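Local coordinates for protein acylneuraminate lyase (Mycoplasma synoviae, PDB 4N4P) that belongs to the dihydrodipicolinate synthetase family and folds as a TIM barrel of eight parallel strands ringed by helices, at residues Lys284-Ala287 / Glu288-Thr291. Sequence-based numbering, arbitrary orientation.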
loop_
_atom_site.group_PDB
_atom_site.type_symbol
_atom_site.label_atom_id
_atom_site.label_comp_id
_atom_site.label_asym_id
_atom_site.label_seq_id
_atom_site.Cartn_x
_atom_site.Cartn_y
_atom_site.Cartn_z
ATOM N N LYS A 284 6.890 -28.648 20.700
ATOM C CA LYS A 284 6.086 -29.841 21.012
ATOM C C LYS A 284 4.769 -29.483 21.695
ATOM O O LYS A 284 3.705 -30.038 21.361
ATOM C CB LYS A 284 6.853 -30.857 21.889
ATOM C CG LYS A 284 6.071 -32.143 22.134
ATOM C CD LYS A 284 6.567 -32.893 23.355
ATOM C CE LYS A 284 5.684 -34.101 23.622
ATOM N NZ LYS A 284 6.037 -35.250 22.729
ATOM N N LYS A 285 4.827 -28.551 22.642
ATOM C CA LYS A 285 3.608 -28.153 23.322
ATOM C C LYS A 285 2.642 -27.432 22.382
ATOM O O LYS A 285 1.438 -27.592 22.493
ATOM C CB LYS A 285 3.926 -27.292 24.541
ATOM C CG LYS A 285 4.665 -28.122 25.597
ATOM C CD LYS A 285 4.934 -27.328 26.866
ATOM C CE LYS A 285 5.766 -28.215 27.789
ATOM N NZ LYS A 285 6.266 -27.413 28.897
ATOM N N HIS A 286 3.202 -26.611 21.500
ATOM C CA HIS A 286 2.438 -26.016 20.421
ATOM C C HIS A 286 1.764 -27.103 19.579
ATOM O O HIS A 286 0.568 -27.021 19.310
ATOM C CB HIS A 286 3.329 -25.144 19.554
ATOM C CG HIS A 286 2.588 -24.442 18.463
ATOM N ND1 HIS A 286 1.554 -23.570 18.711
ATOM C CD2 HIS A 286 2.728 -24.489 17.116
ATOM C CE1 HIS A 286 1.089 -23.097 17.567
ATOM N NE2 HIS A 286 1.791 -23.630 16.584
ATOM N N ALA A 287 2.514 -28.137 19.200
ATOM C CA ALA A 287 1.934 -29.241 18.423
ATOM C C ALA A 287 0.812 -29.945 19.156
ATOM O O ALA A 287 -0.222 -30.233 18.565
ATOM C CB ALA A 287 3.001 -30.230 17.978
ATOM N N GLU A 288 0.993 -30.196 20.455
ATOM C CA GLU A 288 -0.062 -30.812 21.264
ATOM C C GLU A 288 -1.271 -29.923 21.378
ATOM O O GLU A 288 -2.370 -30.397 21.236
ATOM C CB GLU A 288 0.413 -31.095 22.684
ATOM C CG GLU A 288 1.498 -32.127 22.769
ATOM C CD GLU A 288 1.932 -32.302 24.222
ATOM O OE1 GLU A 288 2.661 -31.441 24.737
ATOM O OE2 GLU A 288 1.517 -33.282 24.842
ATOM N N PHE A 289 -1.053 -28.639 21.649
ATOM C CA PHE A 289 -2.148 -27.644 21.715
ATOM C C PHE A 289 -3.008 -27.682 20.448
ATOM O O PHE A 289 -4.239 -27.827 20.521
ATOM C CB PHE A 289 -1.577 -26.228 21.962
ATOM C CG PHE A 289 -2.521 -25.091 21.615
ATOM C CD1 PHE A 289 -3.709 -24.898 22.309
ATOM C CD2 PHE A 289 -2.184 -24.187 20.597
ATOM C CE1 PHE A 289 -4.592 -23.865 21.962
ATOM C CE2 PHE A 289 -3.038 -23.128 20.253
ATOM C CZ PHE A 289 -4.253 -22.965 20.943
ATOM N N ILE A 290 -2.365 -27.555 19.290
ATOM C CA ILE A 290 -3.121 -27.635 18.007
ATOM C C ILE A 290 -3.853 -28.971 17.842
ATOM O O ILE A 290 -5.037 -29.003 17.462
ATOM C CB ILE A 290 -2.215 -27.386 16.802
ATOM C CG1 ILE A 290 -1.556 -25.985 16.880
ATOM C CG2 ILE A 290 -3.001 -27.622 15.416
ATOM C CD1 ILE A 290 -2.536 -24.782 16.819
ATOM N N THR A 291 -3.122 -30.061 18.049
ATOM C CA THR A 291 -3.658 -31.422 17.902
ATOM C C THR A 291 -4.887 -31.666 18.783
ATOM O O THR A 291 -5.927 -32.145 18.295
ATOM C CB THR A 291 -2.554 -32.490 18.181
ATOM O OG1 THR A 291 -1.531 -32.378 17.191
ATOM C CG2 THR A 291 -3.109 -33.896 18.140
#
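One face of the His-286 imidazole is met by CG1 of Ile-290, a CH-pi contact of 4.2 Å from that carbon to the ring centroid, shifted toward the rim. Ile-290 holds CG1 beside its own backbone N (chi1 -59°), which puts it over the ring; the two side chains lie side by side. CD2 of Phe-289 approaches the same imidazole obliquely, 4.2 Å from ND1 of His-286, while the carbonyl oxygen of His-286 lies at the edge of the phenyl ring. NE2 of His-286 hydrogen-bonds to the carbonyl of Leu-248, at the end of helix 231-248, fixing the imidazole's rotation. Backbone i to i+4 bonds join Glu-288 N to Lys-284 O, Phe-289 N to Lys-285 O and, almost straight (177°), Ile-290 N to His-286 O. Thr-291 doubles this pattern: its N and OG1 donate to Ala-287 O, at 3.0 and 2.9 Å, from opposite faces of the carbonyl plane. Glu-288 lies alongside Lys-285, its OE1 4.0 Å from CG of Lys-285. His-286 and Ile-290 pack against helix 253-263, and the hydroxyl of the buried Thr-291 is satisfied within its own helix, whereas the charged ends of Glu-288 and the lysines, not in contact, probably attract each other only weakly.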